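Local coordinates for arabinofuranosidase (Bifidobacterium longum, PDB 2Y2W), which hydrolyses terminal alpha-L-arabinofuranosyl bonds in arabinans and arabinoxylan, as a family 51 glycoside hydrolase taking part in plant cell-wall breakdown, at residues A53-D58 against R442-A447; V108-G113 against M147-F152; R486-P491 against P555-I560. All blocks are in the same frame, centred on the assembly; numbering follows the deposited sequence.

Interaction 2 is a buried contact within the catalytic barrel domain, between a strand and a helix packed on it, whereas interactions 1 and 3 lie on the beta domain, at its surface and partly buried respectively. Both of the latter reach the same mixed sheet, yet their nearest atoms are about 12 Å apart. Their chemistry follows their place: interaction 1 joins a short N-terminal strand to a strand of the C-terminal region through backbone hydrogen bonds and a proline on a tyrosine ring, and interaction 3 fits small and apolar side chains between two loops, with one weak backbone bond. Interaction 2, about 33 and 38 Å from these two between centres, rests instead on stacked aromatic rings.

Interaction 1: residues A53-D58 against R442-A447; sequences ATPVAD and RGQAYA
Y446 reaches across to the loop at 53-55, and its side chain can be followed outward from CB. There the torsion sets CG anti to the carbonyl carbon (chi1 -74°), which lays the ring beside P55, the two side chains pointing the same way. CD1 meets A53 CB and P55 CA. One atom further, Y446 CE1 comes within 3.5 Å of A53 CB, a methyl set at the ring's edge, and also nears P55 N. On the far side CE2 lies near P55 CB, CZ lies near both CB and CG of the proline, and at the tip Y446 OH is 3.6 Å from P55 CG. One face of the ring is covered by P55 CB, 3.7 Å from the Y446 centroid in a CH-pi contact. Proline suits this place, since its compact, rigid ring offers polarised C-H groups to an aromatic face. Alongside, V56 N donates to A445 O at 2.6 Å, and A445 N donates to A57 O at 2.7 Å. The short, weakly bonded strand 57-58 pairs antiparallel with the start of strand 444-456 at D58 and Q444, a non-hydrogen-bonded pair, adding an N-terminal segment to the mixed sheet of the C-terminal region. There D58 CA approaches G443 O at 3.2 Å in a C-H...O contact. G443 has a positive phi, a conformation easily reached by glycine. V56 CG2 touches A447 CB at 4.0 Å, while the methyl of A445 lies against A57 O, where a small side chain fits. V470 and W472 of strand 462-473 also pack against the tyrosine, and D58 O accepts a hydrogen bond from R403.

Interaction 2: residues V108-G113 against M147-F152; sequences VRYPGG and MGIDDF
Y110 and F152 each carry CG anti to the backbone N (chi1 -177° and -170°), and these extended torsions send the two rings past each other in opposite directions. They come to rest face to face as an offset stack, with centroids 4.0 Å apart and planes only 3° from parallel. The displacement places the CB of each residue over the other's ring: F152 CB lies 3.8 Å from the Y110 centroid, and Y110 CB lies 3.9 Å from that of F152. The facing side of each ring is therefore met by both a ring and a methylene, a fit that two flat, apolar surfaces can achieve in a buried site. P111 CB covers the opposite face of the Y110 ring, so the tyrosine is layered between proline and phenylalanine, which restrains its rotation. The peptide bond before P111 is cis. At the F152 edge, V108 CG1 comes within 3.7 Å of F152 CZ, its branched side chain crossing obliquely to the ring. I149 CD1 touches Y110 CD2 more loosely. The phenol end of Y110 reaches the helix start, where Y110 OH lies against G148 CA, 3.4 Å away, at the N-cap position. A hydrogen bond with H70 satisfies the buried Y110 hydroxyl. This contact joins the second strand of the (beta/alpha)8, or TIM, barrel, 107-110, to the first turn of helix 149-159, Y110 and F152 packing in the layer between strand and helix. R109, on the same strand, turns the other way and forms a salt bridge with E340, by similarity the catalytic nucleophile. I149 and Y110 both rest on L165 of neighbouring strand 162-167, while I79 of helix 75-79 packs against F152.

Interaction 3: residues R486-P491 against P555-I560; sequences RDANTP and PAISWI
The CA atoms come nearest at P491 and P555, 4.1 Å apart, and I557 N donates a weak, bent hydrogen bond of 2.9 Å to D487 O. Between these points the methyl of A556 points at the other loop: its CB lies 3.5 Å from D487 O and 3.6 Å from A488 C, with the backbone nitrogens of N489 and T490 close by. Alanine suits this place because a methyl can rest against the curved backbone while its own chain stays near. I557 reaches the same loop from beside it. Its CG1 lies anti to the carbonyl carbon (chi1 -47°), and from there the extended end brings I557 CD1 to 3.7 Å from A488 O and 4.2 Å from A488 CB. The partner backbone is curled by D487, whose OD1 accepts from N489 N at 3.0 Å, nearly along the C-O axis, and from T490 N, which comes from above the carboxylate plane. The first bond makes an Asx turn and the second completes an Asx motif, an arrangement suited to aspartate because its short side chain can reach the amides just ahead of it. This turn connects strands 478-485 and 492-497 of the mixed beta sheet in the C-terminal region, and A556 packs against its inner side just before strand 558-564 begins. At the margin the ring of P491 sets its CB 3.8 Å from P555 CA, while the P555 ring turns away toward L517 and H519. Within the second segment, S558 OG donates to P555 O in the carbonyl plane, bracing the bend around A556 and I557; N485 also donates to that carbonyl. L304 of helix 297-304 touches both A488 and I557, and R486 makes a salt bridge with E308.

Interaction 1: residues A53-D58 against R442-A447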
ATOM      1  N   ALA D  53       2.173 -20.893  49.310  1.00 59.16           N
ATOM      2  CA  ALA D  53       2.116 -20.406  47.933  1.00 58.17           C
ATOM      3  C   ALA D  53       1.469 -21.505  47.076  1.00 57.40           C
ATOM      4  O   ALA D  53       1.714 -22.682  47.352  1.00 57.45           O
ATOM      5  CB  ALA D  53       3.510 -20.075  47.444  1.00 58.29           C
ATOM      6  N   THR D  54       0.663 -21.202  46.046  1.00 56.29           N
ATOM      7  CA  THR D  54       0.420 -19.896  45.360  1.00 55.11           C
ATOM      8  C   THR D  54       1.562 -19.441  44.433  1.00 54.11           C
ATOM      9  O   THR D  54       2.319 -18.524  44.765  1.00 54.10           O
ATOM     10  CB  THR D  54      -0.155 -18.737  46.251  1.00 55.19           C
ATOM     11  OG1 THR D  54       0.890 -18.107  47.003  1.00 55.10           O
ATOM     12  CG2 THR D  54      -1.276 -19.237  47.178  1.00 55.42           C
ATOM     13  N   PRO D  55       1.669 -20.083  43.252  1.00 53.02           N
ATOM     14  CA  PRO D  55       2.732 -19.819  42.286  1.00 52.03           C
ATOM     15  C   PRO D  55       2.406 -18.675  41.334  1.00 50.97           C
ATOM     16  O   PRO D  55       1.290 -18.147  41.347  1.00 50.89           O
ATOM     17  CB  PRO D  55       2.827 -21.138  41.500  1.00 52.11           C
ATOM     18  CG  PRO D  55       1.614 -21.963  41.901  1.00 52.52           C
ATOM     19  CD  PRO D  55       0.733 -21.099  42.742  1.00 52.99           C
ATOM     20  N   VAL D  56       3.390 -18.301  40.521  1.00 49.70           N
ATOM     21  CA  VAL D  56       3.192 -17.327  39.453  1.00 48.43           C
ATOM     22  C   VAL D  56       2.372 -17.977  38.332  1.00 47.49           C
ATOM     23  O   VAL D  56       1.299 -17.483  37.971  1.00 47.39           O
ATOM     24  CB  VAL D  56       4.543 -16.790  38.903  1.00 48.49           C
ATOM     25  CG1 VAL D  56       4.312 -15.724  37.841  1.00 48.48           C
ATOM     26  CG2 VAL D  56       5.407 -16.233  40.032  1.00 48.34           C
ATOM     27  N   ALA D  57       2.880 -19.097  37.812  1.00 46.24           N
ATOM     28  CA  ALA D  57       2.263 -19.829  36.704  1.00 45.00           C
ATOM     29  C   ALA D  57       3.005 -21.134  36.434  1.00 44.11           C
ATOM     30  O   ALA D  57       4.099 -21.356  36.958  1.00 44.02           O
ATOM     31  CB  ALA D  57       2.262 -18.979  35.445  1.00 45.02           C
ATOM     32  N   ASP D  58       2.399 -21.996  35.620  1.00 42.96           N
ATOM     33  CA  ASP D  58       3.103 -23.136  35.044  1.00 41.79           C
ATOM     34  C   ASP D  58       4.093 -22.605  34.012  1.00 40.89           C
ATOM     35  O   ASP D  58       3.745 -21.740  33.204  1.00 40.82           O
ATOM     36  CB  ASP D  58       2.122 -24.115  34.389  1.00 41.86           C
ATOM     37  CG  ASP D  58       1.360 -23.498  33.222  1.00 42.02           C
ATOM     38  OD1 ASP D  58       0.770 -22.409  33.396  1.00 41.80           O
ATOM     39  OD2 ASP D  58       1.352 -24.105  32.130  1.00 42.33           O
ATOM     40  N   ARG D 442      10.990 -26.714  35.511  1.00 43.93           N
ATOM     41  CA  ARG D 442       9.759 -27.414  35.151  1.00 44.61           C
ATOM     42  C   ARG D 442       8.663 -27.211  36.194  1.00 45.01           C
ATOM     43  O   ARG D 442       8.941 -26.839  37.338  1.00 45.05           O
ATOM     44  CB  ARG D 442      10.027 -28.911  34.965  1.00 44.62           C
ATOM     45  CG  ARG D 442      10.948 -29.270  33.801  1.00 45.22           C
ATOM     46  CD  ARG D 442      10.301 -28.993  32.444  1.00 46.28           C
ATOM     47  NE  ARG D 442      10.876 -29.819  31.381  1.00 47.01           N
ATOM     48  CZ  ARG D 442      11.974 -29.516  30.691  1.00 46.85           C
ATOM     49  NH1 ARG D 442      12.645 -28.399  30.940  1.00 46.99           N
ATOM     50  NH2 ARG D 442      12.405 -30.341  29.746  1.00 46.74           N
ATOM     51  N   GLY D 443       7.420 -27.455  35.784  1.00 45.51           N
ATOM     52  CA  GLY D 443       6.273 -27.398  36.685  1.00 46.10           C
ATOM     53  C   GLY D 443       5.740 -25.997  36.897  1.00 46.61           C
ATOM     54  O   GLY D 443       5.322 -25.332  35.947  1.00 46.68           O
ATOM     55  N   GLN D 444       5.752 -25.555  38.153  1.00 47.07           N
ATOM     56  CA  GLN D 444       5.242 -24.238  38.534  1.00 47.50           C
ATOM     57  C   GLN D 444       6.381 -23.284  38.899  1.00 47.77           C
ATOM     58  O   GLN D 444       7.419 -23.709  39.411  1.00 47.78           O
ATOM     59  CB  GLN D 444       4.267 -24.359  39.710  1.00 47.48           C
ATOM     60  CG  GLN D 444       2.972 -25.113  39.403  1.00 47.74           C
ATOM     61  CD  GLN D 444       1.878 -24.230  38.812  1.00 48.12           C
ATOM     62  OE1 GLN D 444       2.021 -23.009  38.716  1.00 47.94           O
ATOM     63  NE2 GLN D 444       0.773 -24.851  38.418  1.00 48.37           N
ATOM     64  N   ALA D 445       6.172 -21.996  38.632  1.00 48.05           N
ATOM     65  CA  ALA D 445       7.152 -20.962  38.953  1.00 48.33           C
ATOM     66  C   ALA D 445       6.730 -20.182  40.194  1.00 48.56           C
ATOM     67  O   ALA D 445       5.599 -19.702  40.283  1.00 48.50           O
ATOM     68  CB  ALA D 445       7.350 -20.024  37.768  1.00 48.23           C
ATOM     69  N   TYR D 446       7.649 -20.067  41.147  1.00 48.93           N
ATOM     70  CA  TYR D 446       7.386 -19.383  42.409  1.00 49.37           C
ATOM     71  C   TYR D 446       8.311 -18.185  42.591  1.00 49.60           C
ATOM     72  O   TYR D 446       9.505 -18.263  42.290  1.00 49.66           O
ATOM     73  CB  TYR D 446       7.557 -20.347  43.587  1.00 49.40           C
ATOM     74  CG  TYR D 446       6.437 -21.351  43.748  1.00 49.60           C
ATOM     75  CD1 TYR D 446       5.297 -21.037  44.487  1.00 49.86           C
ATOM     76  CD2 TYR D 446       6.521 -22.621  43.176  1.00 49.72           C
ATOM     77  CE1 TYR D 446       4.264 -21.957  44.647  1.00 50.05           C
ATOM     78  CE2 TYR D 446       5.490 -23.552  43.330  1.00 49.82           C
ATOM     79  CZ  TYR D 446       4.365 -23.208  44.065  1.00 50.02           C
ATOM     80  OH  TYR D 446       3.338 -24.111  44.225  1.00 50.15           O
ATOM     81  N   ALA D 447       7.750 -17.081  43.078  1.00 49.89           N
ATOM     82  CA  ALA D 447       8.529 -15.885  43.388  1.00 50.22           C
ATOM     83  C   ALA D 447       8.759 -15.786  44.898  1.00 50.44           C
ATOM     84  O   ALA D 447       7.883 -15.318  45.631  1.00 50.42           O
ATOM     85  CB  ALA D 447       7.829 -14.636  42.855  1.00 50.23           C
TER

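Interaction 2: residues V108-G113 against M147-F152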
ATOM      1  N   VAL D 108      12.300 -21.779  17.683  1.00 25.29           N
ATOM      2  CA  VAL D 108      13.256 -20.877  17.045  1.00 25.09           C
ATOM      3  C   VAL D 108      12.561 -19.919  16.082  1.00 24.94           C
ATOM      4  O   VAL D 108      11.779 -20.339  15.224  1.00 25.05           O
ATOM      5  CB  VAL D 108      14.374 -21.653  16.296  1.00 25.14           C
ATOM      6  CG1 VAL D 108      15.442 -20.694  15.786  1.00 25.26           C
ATOM      7  CG2 VAL D 108      15.002 -22.705  17.195  1.00 24.87           C
ATOM      8  N   ARG D 109      12.858 -18.631  16.235  1.00 24.74           N
ATOM      9  CA  ARG D 109      12.282 -17.584  15.400  1.00 24.52           C
ATOM     10  C   ARG D 109      13.083 -17.431  14.106  1.00 24.18           C
ATOM     11  O   ARG D 109      14.319 -17.418  14.123  1.00 24.14           O
ATOM     12  CB  ARG D 109      12.222 -16.270  16.182  1.00 24.69           C
ATOM     13  CG  ARG D 109      11.476 -15.143  15.493  1.00 25.46           C
ATOM     14  CD  ARG D 109      11.104 -14.070  16.494  1.00 26.62           C
ATOM     15  NE  ARG D 109      10.518 -12.899  15.851  1.00 27.16           N
ATOM     16  CZ  ARG D 109      11.146 -11.739  15.691  1.00 27.86           C
ATOM     17  NH1 ARG D 109      12.389 -11.582  16.131  1.00 27.87           N
ATOM     18  NH2 ARG D 109      10.526 -10.730  15.091  1.00 28.38           N
ATOM     19  N   TYR D 110      12.364 -17.320  12.989  1.00 23.69           N
ATOM     20  CA  TYR D 110      12.951 -17.353  11.650  1.00 23.09           C
ATOM     21  C   TYR D 110      12.040 -16.599  10.678  1.00 22.90           C
ATOM     22  O   TYR D 110      10.819 -16.639  10.835  1.00 22.83           O
ATOM     23  CB  TYR D 110      13.109 -18.811  11.205  1.00 23.03           C
ATOM     24  CG  TYR D 110      13.772 -19.009   9.856  1.00 22.87           C
ATOM     25  CD1 TYR D 110      15.160 -18.964   9.723  1.00 22.49           C
ATOM     26  CD2 TYR D 110      13.011 -19.253   8.717  1.00 22.43           C
ATOM     27  CE1 TYR D 110      15.769 -19.143   8.490  1.00 22.62           C
ATOM     28  CE2 TYR D 110      13.610 -19.434   7.479  1.00 22.73           C
ATOM     29  CZ  TYR D 110      14.989 -19.379   7.371  1.00 22.66           C
ATOM     30  OH  TYR D 110      15.587 -19.560   6.144  1.00 23.01           O
ATOM     31  N   PRO D 111      12.622 -15.898   9.678  1.00 22.68           N
ATOM     32  CA  PRO D 111      14.046 -15.673   9.426  1.00 22.51           C
ATOM     33  C   PRO D 111      14.549 -14.296   9.882  1.00 22.34           C
ATOM     34  O   PRO D 111      15.663 -13.908   9.530  1.00 22.46           O
ATOM     35  CB  PRO D 111      14.134 -15.779   7.904  1.00 22.41           C
ATOM     36  CG  PRO D 111      12.808 -15.260   7.419  1.00 22.67           C
ATOM     37  CD  PRO D 111      11.807 -15.391   8.557  1.00 22.67           C
ATOM     38  N   GLY D 112      13.736 -13.573  10.650  1.00 22.08           N
ATOM     39  CA  GLY D 112      14.074 -12.216  11.073  1.00 21.65           C
ATOM     40  C   GLY D 112      13.050 -11.594  12.010  1.00 21.26           C
ATOM     41  O   GLY D 112      11.983 -12.158  12.223  1.00 21.19           O
ATOM     42  N   GLY D 113      13.365 -10.429  12.576  1.00 20.99           N
ATOM     43  CA  GLY D 113      14.632  -9.737  12.340  1.00 20.70           C
ATOM     44  C   GLY D 113      14.559  -8.762  11.186  1.00 20.59           C
ATOM     45  O   GLY D 113      13.752  -8.935  10.271  1.00 20.69           O
ATOM     46  N   MET D 147      19.605 -21.240   2.043  1.00 26.88           N
ATOM     47  CA  MET D 147      18.654 -21.529   3.111  1.00 27.03           C
ATOM     48  C   MET D 147      17.352 -20.747   2.926  1.00 26.90           C
ATOM     49  O   MET D 147      17.360 -19.549   2.628  1.00 26.79           O
ATOM     50  CB  MET D 147      19.264 -21.228   4.478  1.00 27.17           C
ATOM     51  CG  MET D 147      20.193 -22.317   4.995  1.00 28.28           C
ATOM     52  SD  MET D 147      19.323 -23.721   5.725  1.00 30.78           S
ATOM     53  CE  MET D 147      18.509 -22.949   7.119  1.00 29.88           C
ATOM     54  N   GLY D 148      16.239 -21.455   3.093  1.00 26.72           N
ATOM     55  CA  GLY D 148      14.905 -20.882   3.034  1.00 26.44           C
ATOM     56  C   GLY D 148      13.993 -21.686   3.935  1.00 26.31           C
ATOM     57  O   GLY D 148      14.465 -22.502   4.730  1.00 26.51           O
ATOM     58  N   ILE D 149      12.686 -21.471   3.806  1.00 26.05           N
ATOM     59  CA  ILE D 149      11.712 -22.122   4.684  1.00 25.82           C
ATOM     60  C   ILE D 149      11.640 -23.646   4.495  1.00 25.83           C
ATOM     61  O   ILE D 149      11.374 -24.370   5.451  1.00 25.74           O
ATOM     62  CB  ILE D 149      10.302 -21.441   4.611  1.00 25.71           C
ATOM     63  CG1 ILE D 149       9.366 -21.977   5.703  1.00 25.26           C
ATOM     64  CG2 ILE D 149       9.688 -21.567   3.219  1.00 25.40           C
ATOM     65  CD1 ILE D 149       9.869 -21.754   7.122  1.00 24.79           C
ATOM     66  N   ASP D 150      11.885 -24.116   3.272  1.00 25.98           N
ATOM     67  CA  ASP D 150      12.004 -25.548   2.988  1.00 26.13           C
ATOM     68  C   ASP D 150      13.132 -26.156   3.824  1.00 26.20           C
ATOM     69  O   ASP D 150      12.956 -27.193   4.465  1.00 26.19           O
ATOM     70  CB  ASP D 150      12.299 -25.788   1.502  1.00 26.25           C
ATOM     71  CG  ASP D 150      11.079 -25.599   0.603  1.00 26.68           C
ATOM     72  OD1 ASP D 150       9.931 -25.638   1.100  1.00 26.90           O
ATOM     73  OD2 ASP D 150      11.276 -25.428  -0.623  1.00 26.76           O
ATOM     74  N   ASP D 151      14.283 -25.486   3.814  1.00 26.27           N
ATOM     75  CA  ASP D 151      15.494 -25.986   4.457  1.00 26.36           C
ATOM     76  C   ASP D 151      15.456 -25.814   5.970  1.00 26.17           C
ATOM     77  O   ASP D 151      15.836 -26.728   6.708  1.00 26.26           O
ATOM     78  CB  ASP D 151      16.733 -25.301   3.869  1.00 26.50           C
ATOM     79  CG  ASP D 151      16.896 -25.563   2.380  1.00 27.34           C
ATOM     80  OD1 ASP D 151      17.107 -26.733   1.991  1.00 28.11           O
ATOM     81  OD2 ASP D 151      16.817 -24.594   1.595  1.00 28.68           O
ATOM     82  N   PHE D 152      14.993 -24.653   6.433  1.00 25.79           N
ATOM     83  CA  PHE D 152      14.889 -24.403   7.868  1.00 25.54           C
ATOM     84  C   PHE D 152      13.859 -25.316   8.533  1.00 25.44           C
ATOM     85  O   PHE D 152      13.995 -25.652   9.713  1.00 25.44           O
ATOM     86  CB  PHE D 152      14.591 -22.933   8.181  1.00 25.52           C
ATOM     87  CG  PHE D 152      14.710 -22.597   9.643  1.00 24.99           C
ATOM     88  CD1 PHE D 152      15.957 -22.377  10.217  1.00 24.51           C
ATOM     89  CD2 PHE D 152      13.580 -22.536  10.451  1.00 24.37           C
ATOM     90  CE1 PHE D 152      16.071 -22.085  11.570  1.00 24.36           C
ATOM     91  CE2 PHE D 152      13.689 -22.247  11.804  1.00 24.10           C
ATOM     92  CZ  PHE D 152      14.934 -22.019  12.363  1.00 23.99           C
TER

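Interaction 3: residues R486-P491 against P555-I560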
ATOM      1  N   ARG D 486      24.005  -9.345  42.195  1.00 58.02           N
ATOM      2  CA  ARG D 486      24.157  -8.173  41.326  1.00 58.43           C
ATOM      3  C   ARG D 486      25.195  -7.149  41.802  1.00 58.84           C
ATOM      4  O   ARG D 486      25.584  -6.264  41.037  1.00 58.89           O
ATOM      5  CB  ARG D 486      22.802  -7.496  41.091  1.00 58.34           C
ATOM      6  CG  ARG D 486      21.853  -8.307  40.218  1.00 58.08           C
ATOM      7  CD  ARG D 486      20.613  -7.520  39.831  1.00 57.59           C
ATOM      8  NE  ARG D 486      19.591  -7.532  40.874  1.00 57.40           N
ATOM      9  CZ  ARG D 486      18.364  -7.036  40.734  1.00 57.17           C
ATOM     10  NH1 ARG D 486      17.988  -6.478  39.589  1.00 56.93           N
ATOM     11  NH2 ARG D 486      17.507  -7.097  41.744  1.00 57.01           N
ATOM     12  N   ASP D 487      25.637  -7.272  43.054  1.00 59.35           N
ATOM     13  CA  ASP D 487      26.681  -6.401  43.603  1.00 59.82           C
ATOM     14  C   ASP D 487      27.998  -6.646  42.869  1.00 60.16           C
ATOM     15  O   ASP D 487      28.365  -7.793  42.606  1.00 60.18           O
ATOM     16  CB  ASP D 487      26.847  -6.642  45.109  1.00 59.85           C
ATOM     17  CG  ASP D 487      27.609  -5.518  45.812  1.00 59.92           C
ATOM     18  OD1 ASP D 487      28.716  -5.148  45.361  1.00 59.85           O
ATOM     19  OD2 ASP D 487      27.102  -5.018  46.838  1.00 59.80           O
ATOM     20  N   ALA D 488      28.702  -5.563  42.549  1.00 60.61           N
ATOM     21  CA  ALA D 488      29.901  -5.634  41.711  1.00 61.13           C
ATOM     22  C   ALA D 488      31.216  -5.816  42.478  1.00 61.49           C
ATOM     23  O   ALA D 488      32.220  -6.240  41.896  1.00 61.46           O
ATOM     24  CB  ALA D 488      29.979  -4.416  40.798  1.00 61.13           C
ATOM     25  N   ASN D 489      31.211  -5.500  43.773  1.00 62.03           N
ATOM     26  CA  ASN D 489      32.430  -5.566  44.592  1.00 62.55           C
ATOM     27  C   ASN D 489      32.232  -6.040  46.043  1.00 62.88           C
ATOM     28  O   ASN D 489      33.172  -6.007  46.844  1.00 62.89           O
ATOM     29  CB  ASN D 489      33.203  -4.234  44.538  1.00 62.55           C
ATOM     30  CG  ASN D 489      32.288  -3.018  44.543  1.00 62.56           C
ATOM     31  OD1 ASN D 489      31.456  -2.848  45.436  1.00 62.80           O
ATOM     32  ND2 ASN D 489      32.446  -2.160  43.542  1.00 62.41           N
ATOM     33  N   THR D 490      31.021  -6.486  46.372  1.00 63.35           N
ATOM     34  CA  THR D 490      30.731  -7.036  47.698  1.00 63.77           C
ATOM     35  C   THR D 490      30.058  -8.409  47.595  1.00 64.13           C
ATOM     36  O   THR D 490      28.971  -8.526  47.025  1.00 64.11           O
ATOM     37  CB  THR D 490      29.855  -6.080  48.542  1.00 63.75           C
ATOM     38  OG1 THR D 490      30.453  -4.778  48.574  1.00 63.75           O
ATOM     39  CG2 THR D 490      29.698  -6.597  49.972  1.00 63.79           C
ATOM     40  N   PRO D 491      30.712  -9.453  48.142  1.00 64.52           N
ATOM     41  CA  PRO D 491      30.152 -10.804  48.196  1.00 64.84           C
ATOM     42  C   PRO D 491      29.112 -10.944  49.306  1.00 65.18           C
ATOM     43  O   PRO D 491      29.273 -10.361  50.382  1.00 65.21           O
ATOM     44  CB  PRO D 491      31.374 -11.684  48.505  1.00 64.86           C
ATOM     45  CG  PRO D 491      32.576 -10.798  48.331  1.00 64.72           C
ATOM     46  CD  PRO D 491      32.092  -9.428  48.654  1.00 64.57           C
ATOM     47  N   PRO D 555      29.893 -14.805  45.592  1.00 54.31           N
ATOM     48  CA  PRO D 555      30.836 -13.710  45.358  1.00 54.09           C
ATOM     49  C   PRO D 555      30.226 -12.607  44.495  1.00 53.88           C
ATOM     50  O   PRO D 555      29.190 -12.822  43.860  1.00 53.91           O
ATOM     51  CB  PRO D 555      31.991 -14.387  44.607  1.00 54.07           C
ATOM     52  CG  PRO D 555      31.843 -15.842  44.887  1.00 54.23           C
ATOM     53  CD  PRO D 555      30.372 -16.068  45.003  1.00 54.26           C
ATOM     54  N   ALA D 556      30.864 -11.440  44.484  1.00 53.53           N
ATOM     55  CA  ALA D 556      30.409 -10.312  43.677  1.00 53.19           C
ATOM     56  C   ALA D 556      30.327 -10.699  42.202  1.00 52.95           C
ATOM     57  O   ALA D 556      31.287 -11.238  41.643  1.00 52.94           O
ATOM     58  CB  ALA D 556      31.333  -9.122  43.871  1.00 53.25           C
ATOM     59  N   ILE D 557      29.177 -10.418  41.587  1.00 52.54           N
ATOM     60  CA  ILE D 557      28.880 -10.806  40.197  1.00 52.21           C
ATOM     61  C   ILE D 557      28.930 -12.329  40.026  1.00 51.91           C
ATOM     62  O   ILE D 557      29.954 -12.892  39.627  1.00 51.79           O
ATOM     63  CB  ILE D 557      29.801 -10.095  39.151  1.00 52.22           C
ATOM     64  CG1 ILE D 557      29.887  -8.591  39.428  1.00 52.19           C
ATOM     65  CG2 ILE D 557      29.303 -10.356  37.727  1.00 52.17           C
ATOM     66  CD1 ILE D 557      31.066  -7.892  38.765  1.00 52.07           C
ATOM     67  N   SER D 558      27.815 -12.984  40.345  1.00 51.64           N
ATOM     68  CA  SER D 558      27.715 -14.441  40.259  1.00 51.36           C
ATOM     69  C   SER D 558      26.281 -14.930  40.059  1.00 51.15           C
ATOM     70  O   SER D 558      25.334 -14.362  40.607  1.00 51.04           O
ATOM     71  CB  SER D 558      28.329 -15.106  41.498  1.00 51.34           C
ATOM     72  OG  SER D 558      27.671 -14.695  42.684  1.00 51.24           O
ATOM     73  N   TRP D 559      26.145 -15.988  39.262  1.00 50.92           N
ATOM     74  CA  TRP D 559      24.872 -16.665  39.038  1.00 50.69           C
ATOM     75  C   TRP D 559      24.937 -18.057  39.655  1.00 50.68           C
ATOM     76  O   TRP D 559      25.941 -18.762  39.518  1.00 50.61           O
ATOM     77  CB  TRP D 559      24.570 -16.748  37.537  1.00 50.64           C
ATOM     78  CG  TRP D 559      23.475 -17.714  37.166  1.00 50.16           C
ATOM     79  CD1 TRP D 559      22.132 -17.479  37.187  1.00 49.86           C
ATOM     80  CD2 TRP D 559      23.638 -19.061  36.705  1.00 49.68           C
ATOM     81  NE1 TRP D 559      21.447 -18.596  36.773  1.00 49.67           N
ATOM     82  CE2 TRP D 559      22.348 -19.583  36.472  1.00 49.59           C
ATOM     83  CE3 TRP D 559      24.751 -19.880  36.470  1.00 49.52           C
ATOM     84  CZ2 TRP D 559      22.137 -20.887  36.017  1.00 49.33           C
ATOM     85  CZ3 TRP D 559      24.539 -21.178  36.014  1.00 49.31           C
ATOM     86  CH2 TRP D 559      23.241 -21.667  35.793  1.00 49.10           C
ATOM     87  N   ILE D 560      23.864 -18.446  40.336  1.00 50.68           N
ATOM     88  CA  ILE D 560      23.819 -19.735  41.016  1.00 50.78           C
ATOM     89  C   ILE D 560      22.658 -20.597  40.521  1.00 50.80           C
ATOM     90  O   ILE D 560      21.575 -20.088  40.216  1.00 50.72           O
ATOM     91  CB  ILE D 560      23.785 -19.560  42.571  1.00 50.77           C
ATOM     92  CG1 ILE D 560      24.844 -20.431  43.242  1.00 50.85           C
ATOM     93  CG2 ILE D 560      22.402 -19.828  43.161  1.00 50.72           C
ATOM     94  CD1 ILE D 560      26.246 -19.880  43.131  1.00 51.16           C
TER